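Local coordinates for putative uncharacterized protein (PDB 4FBD) that is of unknown function but belongs to the DUF3228 family and assembles as a two-subunit protein from the parasite Toxoplasma gondii, at residues 106-111 with 131-136; 147-152 with 190-195; 197-202 with 224-229. One frame throughout, in Å; residues are numbered along the deposited sequence.

Interaction 1 (106-111 with 131-136); sequences LPITAD and LTRWFP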
ATOM      1  N   LEU A 106      11.485   4.292  12.006  1.00 31.02           N
ATOM      2  CA  LEU A 106      12.828   4.771  11.702  1.00 30.37           C
ATOM      3  C   LEU A 106      12.900   5.319  10.281  1.00 30.34           C
ATOM      4  O   LEU A 106      12.098   4.938   9.425  1.00 28.82           O
ATOM      5  CB  LEU A 106      13.858   3.634  11.820  1.00 27.42           C
ATOM      6  CG  LEU A 106      14.161   3.089  13.214  1.00 31.43           C
ATOM      7  CD1 LEU A 106      14.730   1.695  13.129  1.00 26.61           C
ATOM      8  CD2 LEU A 106      15.095   4.022  13.984  1.00 32.54           C
ATOM      9  N   PRO A 107      13.867   6.204  10.035  1.00 30.91           N
ATOM     10  CA  PRO A 107      14.073   6.750   8.712  1.00 33.15           C
ATOM     11  C   PRO A 107      14.704   5.710   7.802  1.00 33.39           C
ATOM     12  O   PRO A 107      15.488   4.867   8.259  1.00 33.34           O
ATOM     13  CB  PRO A 107      15.045   7.927   8.919  1.00 32.80           C
ATOM     14  CG  PRO A 107      15.539   7.846  10.333  1.00 36.25           C
ATOM     15  CD  PRO A 107      14.636   6.912  11.090  1.00 35.98           C
ATOM     16  N   ILE A 108      14.342   5.751   6.536  1.00 31.86           N
ATOM     17  CA  ILE A 108      14.918   4.832   5.575  1.00 33.97           C
ATOM     18  C   ILE A 108      16.063   5.577   4.946  1.00 34.18           C
ATOM     19  O   ILE A 108      15.842   6.646   4.412  1.00 37.73           O
ATOM     20  CB  ILE A 108      13.890   4.449   4.506  1.00 32.53           C
ATOM     21  CG1 ILE A 108      12.703   3.739   5.163  1.00 33.10           C
ATOM     22  CG2 ILE A 108      14.510   3.511   3.504  1.00 36.08           C
ATOM     23  CD1 ILE A 108      11.448   3.764   4.319  1.00 27.66           C
ATOM     24  N   THR A 109      17.279   5.050   5.046  1.00 34.15           N
ATOM     25  CA  THR A 109      18.451   5.689   4.437  1.00 35.48           C
ATOM     26  C   THR A 109      19.060   4.770   3.383  1.00 36.49           C
ATOM     27  O   THR A 109      18.647   3.626   3.241  1.00 33.83           O
ATOM     28  CB  THR A 109      19.526   5.932   5.451  1.00 35.84           C
ATOM     29  OG1 THR A 109      19.996   4.668   5.920  1.00 35.86           O
ATOM     30  CG2 THR A 109      18.997   6.763   6.646  1.00 36.85           C
ATOM     31  N   ALA A 110      20.060   5.264   2.650  1.00 37.58           N
ATOM     32  CA  ALA A 110      20.714   4.436   1.642  1.00 39.89           C
ATOM     33  C   ALA A 110      21.427   3.258   2.327  1.00 40.65           C
ATOM     34  O   ALA A 110      21.532   2.192   1.753  1.00 42.71           O
ATOM     35  CB  ALA A 110      21.719   5.256   0.781  1.00 38.44           C
ATOM     36  N   ASP A 111      21.894   3.454   3.557  1.00 39.92           N
ATOM     37  CA  ASP A 111      22.593   2.405   4.255  1.00 41.13           C
ATOM     38  C   ASP A 111      21.698   1.357   4.905  1.00 39.87           C
ATOM     39  O   ASP A 111      22.151   0.222   5.107  1.00 42.51           O
ATOM     40  CB  ASP A 111      23.548   3.001   5.306  1.00 42.84           C
ATOM     41  CG  ASP A 111      24.774   3.678   4.669  1.00 50.64           C
ATOM     42  OD1 ASP A 111      24.877   3.703   3.415  1.00 59.26           O
ATOM     43  OD2 ASP A 111      25.629   4.190   5.412  1.00 58.84           O
ATOM     44  N   LEU A 131      -0.210  -5.130   2.022  1.00 40.82           N
ATOM     45  CA  LEU A 131       1.225  -5.032   1.902  1.00 38.39           C
ATOM     46  C   LEU A 131       1.731  -3.997   2.902  1.00 36.07           C
ATOM     47  O   LEU A 131       1.236  -2.902   2.975  1.00 33.43           O
ATOM     48  CB  LEU A 131       1.616  -4.642   0.481  1.00 37.09           C
ATOM     49  CG  LEU A 131       3.118  -4.685   0.163  1.00 34.77           C
ATOM     50  CD1 LEU A 131       3.692  -6.027   0.495  1.00 30.95           C
ATOM     51  CD2 LEU A 131       3.387  -4.356  -1.303  1.00 35.48           C
ATOM     52  N   THR A 132       2.749  -4.370   3.646  1.00 36.42           N
ATOM     53  CA  THR A 132       3.295  -3.529   4.702  1.00 36.52           C
ATOM     54  C   THR A 132       4.782  -3.732   4.685  1.00 35.00           C
ATOM     55  O   THR A 132       5.240  -4.811   4.289  1.00 33.55           O
ATOM     56  CB  THR A 132       2.761  -4.033   6.050  1.00 37.75           C
ATOM     57  OG1 THR A 132       1.327  -4.148   5.959  1.00 42.68           O
ATOM     58  CG2 THR A 132       3.136  -3.105   7.186  1.00 38.79           C
ATOM     59  N   ARG A 133       5.545  -2.702   5.061  1.00 33.06           N
ATOM     60  CA  ARG A 133       6.998  -2.861   5.163  1.00 30.03           C
ATOM     61  C   ARG A 133       7.468  -2.383   6.512  1.00 31.28           C
ATOM     62  O   ARG A 133       6.883  -1.463   7.116  1.00 33.86           O
ATOM     63  CB  ARG A 133       7.731  -2.135   4.062  1.00 28.65           C
ATOM     64  CG  ARG A 133       7.644  -0.649   4.046  1.00 26.63           C
ATOM     65  CD  ARG A 133       8.471  -0.124   2.915  1.00 27.91           C
ATOM     66  NE  ARG A 133       8.432   1.335   2.830  1.00 28.38           N
ATOM     67  CZ  ARG A 133       9.091   2.051   1.928  1.00 25.61           C
ATOM     68  NH1 ARG A 133       9.858   1.471   1.041  1.00 28.08           N
ATOM     69  NH2 ARG A 133       8.985   3.374   1.927  1.00 35.88           N
ATOM     70  N   TRP A 134       8.547  -2.972   6.975  1.00 30.39           N
ATOM     71  CA  TRP A 134       9.064  -2.633   8.276  1.00 30.16           C
ATOM     72  C   TRP A 134      10.531  -2.988   8.446  1.00 29.46           C
ATOM     73  O   TRP A 134      11.085  -3.761   7.688  1.00 30.05           O
ATOM     74  CB  TRP A 134       8.268  -3.403   9.327  1.00 30.41           C
ATOM     75  CG  TRP A 134       8.442  -4.889   9.169  1.00 31.73           C
ATOM     76  CD1 TRP A 134       9.412  -5.642   9.727  1.00 34.28           C
ATOM     77  CD2 TRP A 134       7.650  -5.788   8.373  1.00 34.51           C
ATOM     78  NE1 TRP A 134       9.282  -6.955   9.349  1.00 33.65           N
ATOM     79  CE2 TRP A 134       8.207  -7.075   8.521  1.00 34.40           C
ATOM     80  CE3 TRP A 134       6.524  -5.636   7.572  1.00 38.00           C
ATOM     81  CZ2 TRP A 134       7.688  -8.198   7.885  1.00 39.08           C
ATOM     82  CZ3 TRP A 134       5.989  -6.770   6.940  1.00 37.64           C
ATOM     83  CH2 TRP A 134       6.576  -8.023   7.099  1.00 39.67           C
ATOM     84  N   PHE A 135      11.140  -2.405   9.463  1.00 31.21           N
ATOM     85  CA  PHE A 135      12.501  -2.754   9.877  1.00 30.31           C
ATOM     86  C   PHE A 135      12.331  -3.744  11.013  1.00 30.70           C
ATOM     87  O   PHE A 135      11.619  -3.479  11.980  1.00 30.22           O
ATOM     88  CB  PHE A 135      13.274  -1.568  10.452  1.00 28.74           C
ATOM     89  CG  PHE A 135      13.747  -0.603   9.439  1.00 28.67           C
ATOM     90  CD1 PHE A 135      14.745  -0.938   8.583  1.00 30.49           C
ATOM     91  CD2 PHE A 135      13.237   0.675   9.391  1.00 29.19           C
ATOM     92  CE1 PHE A 135      15.215  -0.035   7.631  1.00 29.29           C
ATOM     93  CE2 PHE A 135      13.706   1.578   8.475  1.00 33.25           C
ATOM     94  CZ  PHE A 135      14.693   1.225   7.581  1.00 30.52           C
ATOM     95  N   PRO A 136      12.998  -4.879  10.914  1.00 32.36           N
ATOM     96  CA  PRO A 136      12.923  -5.841  11.980  1.00 34.40           C
ATOM     97  C   PRO A 136      13.783  -5.426  13.157  1.00 34.65           C
ATOM     98  O   PRO A 136      14.613  -4.520  13.035  1.00 33.57           O
ATOM     99  CB  PRO A 136      13.430  -7.134  11.351  1.00 35.41           C
ATOM    100  CG  PRO A 136      13.940  -6.802  10.028  1.00 37.73           C
ATOM    101  CD  PRO A 136      13.641  -5.392   9.700  1.00 31.87           C
TER
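On one face of the mixed sheet that contains strands 105-107, 232-235 and 130-135, Phe-135 meets Leu-106 and Ile-108 across the strand that separates them. The meeting is largely apolar and no hydrogen bond joins 106-111 to 131-136. The CB of Leu-106 touches Phe-135 CD2 at 3.9 Å, and Ile-108 CG1 comes within 4.0 Å of Phe-135 CZ, each side chain running obliquely to the phenyl group. Two backbone oxygens also approach the ring. Leu-106 O lies at its edge, in the ring plane, 3.8 Å from CE2, where the slightly positive C-H rim suits a carbonyl. Pro-107 O reaches the same CE2 at 3.7 Å from an oblique direction and also accepts a hydrogen bond from Asn-112.

Just past the end of strand 105-107, Ile-108 CD1 sits over one face of the Arg-133 guanidinium, 3.5 Å from NH2 and offset toward the rim. The arginine sets out with CG between its backbone N and carbonyl carbon (chi1 65°) and then runs extended to NE, carrying the flat group beneath the isoleucine methyl. There NH2 donates to Trp-229 O at the end of helix 219-229, and NH1 donates to Ser-118 OG of the second subunit, so the two bonds restrict the rotation of the guanidinium. Phe-135 and Ile-108 both touch Ala-233 of the intervening strand 232-235, whose small residue probably helps them meet across it. This is side-chain packing across the middle strand of a mixed beta-sheet, extended by the residue that follows the edge strand.

Interaction 2 (147-152 with 190-195); sequences AAFLDL and NEKYSL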
ATOM      1  N   ALA A 147      12.864   9.521  21.305  1.00 43.40           N
ATOM      2  CA  ALA A 147      12.308  10.535  20.401  1.00 41.35           C
ATOM      3  C   ALA A 147      12.401  11.896  21.020  1.00 39.97           C
ATOM      4  O   ALA A 147      12.424  12.039  22.226  1.00 42.38           O
ATOM      5  CB  ALA A 147      10.849  10.223  20.091  1.00 41.96           C
ATOM      6  N   ALA A 148      12.409  12.902  20.172  1.00 39.61           N
ATOM      7  CA  ALA A 148      12.464  14.273  20.587  1.00 39.09           C
ATOM      8  C   ALA A 148      11.234  14.712  21.408  1.00 39.87           C
ATOM      9  O   ALA A 148      11.356  15.484  22.384  1.00 39.87           O
ATOM     10  CB  ALA A 148      12.613  15.131  19.364  1.00 38.62           C
ATOM     11  N   PHE A 149      10.062  14.187  21.055  1.00 40.23           N
ATOM     12  CA  PHE A 149       8.825  14.619  21.698  1.00 39.59           C
ATOM     13  C   PHE A 149       7.828  13.530  22.000  1.00 38.54           C
ATOM     14  O   PHE A 149       7.959  12.408  21.550  1.00 39.54           O
ATOM     15  CB  PHE A 149       8.080  15.586  20.767  1.00 41.01           C
ATOM     16  CG  PHE A 149       8.913  16.723  20.272  1.00 43.64           C
ATOM     17  CD1 PHE A 149       9.224  17.786  21.107  1.00 48.88           C
ATOM     18  CD2 PHE A 149       9.350  16.755  18.948  1.00 47.53           C
ATOM     19  CE1 PHE A 149      10.000  18.850  20.638  1.00 53.83           C
ATOM     20  CE2 PHE A 149      10.127  17.811  18.475  1.00 48.89           C
ATOM     21  CZ  PHE A 149      10.450  18.855  19.312  1.00 50.29           C
ATOM     22  N   LEU A 150       6.828  13.903  22.796  1.00 37.79           N
ATOM     23  CA  LEU A 150       5.683  13.076  23.083  1.00 36.69           C
ATOM     24  C   LEU A 150       4.460  13.859  22.606  1.00 37.20           C
ATOM     25  O   LEU A 150       4.289  15.031  22.971  1.00 37.51           O
ATOM     26  CB  LEU A 150       5.549  12.793  24.580  1.00 37.58           C
ATOM     27  CG  LEU A 150       6.729  12.061  25.209  1.00 37.27           C
ATOM     28  CD1 LEU A 150       6.557  11.981  26.698  1.00 36.52           C
ATOM     29  CD2 LEU A 150       6.908  10.673  24.559  1.00 34.21           C
ATOM     30  N   ASP A 151       3.649  13.236  21.755  1.00 36.84           N
ATOM     31  CA  ASP A 151       2.417  13.825  21.294  1.00 37.30           C
ATOM     32  C   ASP A 151       1.447  13.266  22.316  1.00 38.67           C
ATOM     33  O   ASP A 151       1.249  12.041  22.383  1.00 40.78           O
ATOM     34  CB  ASP A 151       2.086  13.352  19.882  1.00 39.07           C
ATOM     35  CG  ASP A 151       0.939  14.131  19.229  1.00 43.34           C
ATOM     36  OD1 ASP A 151       0.364  15.038  19.873  1.00 39.19           O
ATOM     37  OD2 ASP A 151       0.629  13.835  18.033  1.00 49.44           O
ATOM     38  N   LEU A 152       0.912  14.135  23.168  1.00 38.01           N
ATOM     39  CA  LEU A 152      -0.039  13.718  24.188  1.00 38.88           C
ATOM     40  C   LEU A 152      -1.423  13.936  23.628  1.00 41.02           C
ATOM     41  O   LEU A 152      -1.786  15.071  23.268  1.00 40.32           O
ATOM     42  CB  LEU A 152       0.132  14.521  25.456  1.00 37.22           C
ATOM     43  CG  LEU A 152       1.503  14.471  26.129  1.00 38.76           C
ATOM     44  CD1 LEU A 152       1.512  15.404  27.382  1.00 35.41           C
ATOM     45  CD2 LEU A 152       1.875  13.037  26.458  1.00 32.66           C
ATOM     46  N   ASN A 190       9.572  12.234  16.591  1.00 36.96           N
ATOM     47  CA  ASN A 190      10.552  13.294  16.430  1.00 39.76           C
ATOM     48  C   ASN A 190       9.975  14.479  15.728  1.00 42.98           C
ATOM     49  O   ASN A 190      10.598  15.494  15.669  1.00 48.84           O
ATOM     50  CB  ASN A 190      11.774  12.760  15.671  1.00 40.58           C
ATOM     51  CG  ASN A 190      12.528  11.718  16.487  1.00 42.23           C
ATOM     52  OD1 ASN A 190      12.881  11.967  17.634  1.00 38.55           O
ATOM     53  ND2 ASN A 190      12.793  10.562  15.898  1.00 40.92           N
ATOM     54  N   GLU A 191       8.767  14.351  15.202  1.00 40.57           N
ATOM     55  CA  GLU A 191       8.139  15.447  14.515  1.00 40.31           C
ATOM     56  C   GLU A 191       7.125  16.160  15.434  1.00 40.27           C
ATOM     57  O   GLU A 191       6.460  15.523  16.267  1.00 40.18           O
ATOM     58  CB  GLU A 191       7.425  14.947  13.262  1.00 38.65           C
ATOM     59  CG  GLU A 191       8.311  14.189  12.259  1.00 42.32           C
ATOM     60  CD  GLU A 191       8.519  12.729  12.601  1.00 40.44           C
ATOM     61  OE1 GLU A 191       7.810  12.179  13.473  1.00 45.07           O
ATOM     62  OE2 GLU A 191       9.378  12.122  11.965  1.00 39.67           O
ATOM     63  N   LYS A 192       7.042  17.474  15.269  1.00 40.43           N
ATOM     64  CA  LYS A 192       6.121  18.364  15.996  1.00 43.17           C
ATOM     65  C   LYS A 192       4.798  18.528  15.235  1.00 39.66           C
ATOM     66  O   LYS A 192       4.270  19.616  15.161  1.00 37.30           O
ATOM     67  CB  LYS A 192       6.765  19.754  16.173  1.00 48.54           C
ATOM     68  CG  LYS A 192       7.200  20.213  17.579  1.00 58.75           C
ATOM     69  CD  LYS A 192       6.015  20.889  18.334  1.00 65.72           C
ATOM     70  CE  LYS A 192       6.455  21.865  19.463  1.00 72.28           C
ATOM     71  NZ  LYS A 192       7.229  21.235  20.570  1.00 78.67           N
ATOM     72  N   TYR A 193       4.289  17.451  14.637  1.00 37.37           N
ATOM     73  CA  TYR A 193       2.999  17.484  13.962  1.00 35.79           C
ATOM     74  C   TYR A 193       2.407  16.071  13.977  1.00 35.00           C
ATOM     75  O   TYR A 193       3.113  15.107  14.270  1.00 36.91           O
ATOM     76  CB  TYR A 193       3.094  18.111  12.550  1.00 35.16           C
ATOM     77  CG  TYR A 193       3.993  17.382  11.582  1.00 34.82           C
ATOM     78  CD1 TYR A 193       5.364  17.666  11.508  1.00 32.81           C
ATOM     79  CD2 TYR A 193       3.484  16.409  10.741  1.00 36.15           C
ATOM     80  CE1 TYR A 193       6.201  16.978  10.630  1.00 33.65           C
ATOM     81  CE2 TYR A 193       4.319  15.709   9.852  1.00 38.25           C
ATOM     82  CZ  TYR A 193       5.664  16.004   9.803  1.00 35.68           C
ATOM     83  OH  TYR A 193       6.463  15.332   8.920  1.00 43.02           O
ATOM     84  N   SER A 194       1.100  15.959  13.763  1.00 36.05           N
ATOM     85  CA  SER A 194       0.420  14.657  13.762  1.00 38.39           C
ATOM     86  C   SER A 194       1.016  13.800  12.677  1.00 38.22           C
ATOM     87  O   SER A 194       1.026  14.170  11.519  1.00 37.13           O
ATOM     88  CB  SER A 194      -1.075  14.795  13.491  1.00 40.01           C
ATOM     89  OG  SER A 194      -1.746  15.455  14.556  1.00 44.35           O
ATOM     90  N   LEU A 195       1.519  12.642  13.044  1.00 39.52           N
ATOM     91  CA  LEU A 195       2.124  11.802  12.049  1.00 40.98           C
ATOM     92  C   LEU A 195       0.987  11.241  11.173  1.00 40.67           C
ATOM     93  O   LEU A 195      -0.030  10.757  11.698  1.00 43.37           O
ATOM     94  CB  LEU A 195       2.915  10.713  12.740  1.00 43.98           C
ATOM     95  CG  LEU A 195       4.358  10.611  12.286  1.00 48.91           C
ATOM     96  CD1 LEU A 195       5.027  12.007  12.416  1.00 50.25           C
ATOM     97  CD2 LEU A 195       5.085   9.565  13.113  1.00 47.80           C
TER
HETATM   98  O   HOH W   1       1.268  12.109  15.939  1.00 37.10           O
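Asn-190 and Ala-148 hold the tight end of this contact, at the protein surface. Asn-190 OD1 accepts the amide of Ala-148 at 2.7 Å from its N, with an N-H...O angle of 157° and the donor tilted 20° from the carbonyl plane; asparagine is short enough to offer that oxygen to the neighbouring backbone.

The Phe-149 ring is filled in on both faces. Ala-148 CB lies above one, while Lys-192 CG makes a CH-pi contact with the other, 4.1 Å from the ring centroid. Asn-190 O stands at the ring edge, 3.7 Å from Phe-149 CE2. The lysine chain, bent at chi2 (-87°), passes over the ring with the two side chains at about a right angle; it covers the ring with methylenes and keeps its exposed amino end, NZ, near CE1.

Toward the buried Asp-151 the backbones separate, the CA atoms of Asp-151 and Ser-194 standing 7.8 Å apart, and a water bridges them: it donates to Asp-151 OD2 at 2.8 Å and accepts from Leu-195 N at 3.0 Å. OD1 bonds His-92 on strand 90-96. Strand 149-156 lies between strands 90-96 and 181-189, and the loop leaving the latter folds back beside it toward helix 199-204.

Interaction 3 (197-202 with 224-229); sequences MAPITM and ASVAYW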
ATOM      1  N   MET A 197      -1.352   8.896   8.996  1.00 44.47           N
ATOM      2  CA  MET A 197      -1.608   7.471   9.052  1.00 47.70           C
ATOM      3  C   MET A 197      -1.007   6.892   7.770  1.00 46.70           C
ATOM      4  O   MET A 197      -0.703   7.640   6.834  1.00 46.39           O
ATOM      5  CB  MET A 197      -3.108   7.167   9.150  1.00 51.19           C
ATOM      6  CG  MET A 197      -3.909   7.416   7.891  1.00 59.67           C
ATOM      7  SD  MET A 197      -5.731   7.345   8.126  1.00 71.91           S
ATOM      8  CE  MET A 197      -6.002   8.827   9.101  1.00 69.88           C
ATOM      9  N   ALA A 198      -0.844   5.573   7.739  1.00 46.23           N
ATOM     10  CA  ALA A 198      -0.283   4.901   6.605  1.00 45.80           C
ATOM     11  C   ALA A 198      -1.201   5.083   5.415  1.00 47.81           C
ATOM     12  O   ALA A 198      -2.402   5.104   5.562  1.00 49.76           O
ATOM     13  CB  ALA A 198      -0.101   3.423   6.900  1.00 46.54           C
ATOM     14  N   PRO A 199      -0.623   5.182   4.215  1.00 37.17           N
ATOM     15  CA  PRO A 199      -1.420   5.314   2.985  1.00 37.85           C
ATOM     16  C   PRO A 199      -2.488   4.230   2.854  1.00 39.44           C
ATOM     17  O   PRO A 199      -3.596   4.522   2.479  1.00 39.15           O
ATOM     18  CB  PRO A 199      -0.363   5.162   1.875  1.00 36.61           C
ATOM     19  CG  PRO A 199       0.886   5.697   2.503  1.00 34.66           C
ATOM     20  CD  PRO A 199       0.826   5.199   3.928  1.00 33.97           C
ATOM     21  N   ILE A 200      -2.143   2.996   3.187  1.00 39.79           N
ATOM     22  CA  ILE A 200      -3.079   1.896   3.067  1.00 42.82           C
ATOM     23  C   ILE A 200      -4.227   2.076   4.044  1.00 44.88           C
ATOM     24  O   ILE A 200      -5.369   1.770   3.724  1.00 48.43           O
ATOM     25  CB  ILE A 200      -2.378   0.521   3.252  1.00 42.91           C
ATOM     26  CG1 ILE A 200      -3.337  -0.627   2.937  1.00 49.21           C
ATOM     27  CG2 ILE A 200      -1.816   0.356   4.667  1.00 44.38           C
ATOM     28  CD1 ILE A 200      -3.758  -0.705   1.482  1.00 50.75           C
ATOM     29  N   THR A 201      -3.942   2.608   5.218  1.00 45.45           N
ATOM     30  CA  THR A 201      -4.988   2.795   6.212  1.00 47.57           C
ATOM     31  C   THR A 201      -5.999   3.749   5.620  1.00 50.10           C
ATOM     32  O   THR A 201      -7.192   3.544   5.767  1.00 51.49           O
ATOM     33  CB  THR A 201      -4.430   3.347   7.549  1.00 47.63           C
ATOM     34  OG1 THR A 201      -3.352   2.517   8.007  1.00 47.48           O
ATOM     35  CG2 THR A 201      -5.505   3.402   8.637  1.00 45.91           C
ATOM     36  N   MET A 202      -5.524   4.777   4.912  1.00 50.44           N
ATOM     37  CA  MET A 202      -6.439   5.750   4.290  1.00 53.35           C
ATOM     38  C   MET A 202      -7.326   5.094   3.237  1.00 54.99           C
ATOM     39  O   MET A 202      -8.522   5.394   3.156  1.00 56.80           O
ATOM     40  CB  MET A 202      -5.684   6.914   3.659  1.00 53.39           C
ATOM     41  CG  MET A 202      -4.919   7.784   4.663  1.00 57.55           C
ATOM     42  SD  MET A 202      -4.205   9.256   3.883  1.00 63.01           S
ATOM     43  CE  MET A 202      -5.675   9.857   3.034  1.00 57.55           C
ATOM     44  N   ALA A 224       0.398  13.484   1.028  1.00 40.73           N
ATOM     45  CA  ALA A 224       1.171  13.866   2.208  1.00 41.16           C
ATOM     46  C   ALA A 224       1.605  12.624   2.989  1.00 38.92           C
ATOM     47  O   ALA A 224       2.764  12.503   3.442  1.00 39.41           O
ATOM     48  CB  ALA A 224       0.333  14.784   3.112  1.00 42.25           C
ATOM     49  N   SER A 225       0.667  11.714   3.176  1.00 37.77           N
ATOM     50  CA  SER A 225       0.965  10.487   3.893  1.00 37.25           C
ATOM     51  C   SER A 225       2.035   9.696   3.145  1.00 35.59           C
ATOM     52  O   SER A 225       3.054   9.299   3.731  1.00 36.58           O
ATOM     53  CB  SER A 225      -0.285   9.680   4.105  1.00 38.02           C
ATOM     54  OG  SER A 225       0.068   8.396   4.543  1.00 47.94           O
ATOM     55  N   VAL A 226       1.861   9.519   1.842  1.00 35.97           N
ATOM     56  CA  VAL A 226       2.882   8.830   1.042  1.00 33.77           C
ATOM     57  C   VAL A 226       4.273   9.492   1.177  1.00 34.92           C
ATOM     58  O   VAL A 226       5.287   8.801   1.319  1.00 33.00           O
ATOM     59  CB  VAL A 226       2.509   8.811  -0.405  1.00 34.90           C
ATOM     60  CG1 VAL A 226       3.743   8.385  -1.277  1.00 36.88           C
ATOM     61  CG2 VAL A 226       1.286   7.886  -0.608  1.00 33.87           C
ATOM     62  N   ALA A 227       4.327  10.820   1.111  1.00 33.95           N
ATOM     63  CA  ALA A 227       5.629  11.536   1.255  1.00 34.54           C
ATOM     64  C   ALA A 227       6.326  11.172   2.547  1.00 32.59           C
ATOM     65  O   ALA A 227       7.530  11.014   2.572  1.00 33.89           O
ATOM     66  CB  ALA A 227       5.437  13.030   1.218  1.00 34.90           C
ATOM     67  N   TYR A 228       5.570  11.034   3.621  1.00 31.02           N
ATOM     68  CA  TYR A 228       6.180  10.666   4.893  1.00 31.53           C
ATOM     69  C   TYR A 228       6.661   9.227   4.872  1.00 32.43           C
ATOM     70  O   TYR A 228       7.817   8.959   5.207  1.00 34.16           O
ATOM     71  CB  TYR A 228       5.231  10.846   6.096  1.00 30.08           C
ATOM     72  CG  TYR A 228       5.975  10.615   7.406  1.00 32.10           C
ATOM     73  CD1 TYR A 228       6.689  11.638   8.008  1.00 36.80           C
ATOM     74  CD2 TYR A 228       6.009   9.395   7.998  1.00 30.72           C
ATOM     75  CE1 TYR A 228       7.395  11.440   9.171  1.00 38.85           C
ATOM     76  CE2 TYR A 228       6.720   9.185   9.191  1.00 40.32           C
ATOM     77  CZ  TYR A 228       7.407  10.225   9.767  1.00 40.20           C
ATOM     78  OH  TYR A 228       8.141  10.056  10.922  1.00 42.03           O
ATOM     79  N   TRP A 229       5.787   8.318   4.432  1.00 31.94           N
ATOM     80  CA  TRP A 229       6.075   6.894   4.484  1.00 33.63           C
ATOM     81  C   TRP A 229       7.051   6.389   3.437  1.00 35.02           C
ATOM     82  O   TRP A 229       7.556   5.282   3.575  1.00 35.53           O
ATOM     83  CB  TRP A 229       4.779   6.065   4.636  1.00 33.70           C
ATOM     84  CG  TRP A 229       4.153   6.387   5.975  1.00 30.57           C
ATOM     85  CD1 TRP A 229       3.079   7.173   6.201  1.00 34.16           C
ATOM     86  CD2 TRP A 229       4.636   5.997   7.276  1.00 31.02           C
ATOM     87  NE1 TRP A 229       2.829   7.278   7.558  1.00 33.03           N
ATOM     88  CE2 TRP A 229       3.778   6.573   8.237  1.00 30.08           C
ATOM     89  CE3 TRP A 229       5.698   5.210   7.716  1.00 30.31           C
ATOM     90  CZ2 TRP A 229       3.945   6.380   9.610  1.00 34.13           C
ATOM     91  CZ3 TRP A 229       5.880   5.033   9.079  1.00 34.10           C
ATOM     92  CH2 TRP A 229       4.990   5.614  10.017  1.00 36.17           C
TER
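The indole of Trp-229 is met obliquely by Pro-199, whose CD lies 3.8 Å from CD1, and one of its faces carries Tyr-228 CD2 over the centre. The neighbouring tyrosine therefore presents its edge to the indole, with Trp-229 CD2 in the plane of the phenol, while the Tyr-228 ring also stacks with His-232. Met-197 O approaches the indole obliquely too, but NE1 gives its hydrogen to Pro-196 O.

Met-197 O is instead taken by Ser-225, whose OG donates to it over a short 2.5 Å. The C=O...OG angle of 160° puts the hydroxyl nearly in line with the carbonyl. With OG anti to the backbone N (chi1 168°), serine reaches from helix 219-229 to the turn just before helix 199-204, and its small size lets the two backbones come together: the CA atoms of Pro-199 and Ser-225 are 5.8 Å apart. Pro-199 suits the first turn of helix 199-204, where no amide hydrogen is needed; its ring packs CD against Ser-225 OG at 3.3 Å and CG against Val-226 CG2 at 3.8 Å, crossing the valine at about a right angle. Beyond the serine, Met-202 SD lies 3.9 Å from Ser-225 CB, a flexible thioether resting against that carbon.

The start of helix 199-204 thus lies against the second half of helix 219-229, and Met-202 reaches back to Ala-221 and Tyr-222 in its first turn. Tyr-120 of the second subunit, on its strand 117-121, packs on Pro-199, Val-226 and Trp-229.

The three contacts follow one another along the chain without nesting. Interactions 1 and 2 are built on different sheets, with centres about 19 Å apart and nearest atoms about 6 Å apart. Interaction 3 adjoins both, its centre about 14 Å from that of interaction 1 and about 17 Å from that of interaction 2. Helix 219-229 makes both connections: its end is bound by the arginine of interaction 1, while Tyr-228 OH and Glu-191 OE2 of interaction 2 probably share a hydrogen bond at 2.6 Å. That helix therefore probably helps tie the sheet of interaction 1 to the loop leaving the other sheet, and interactions 1 and 3 both border the second subunit.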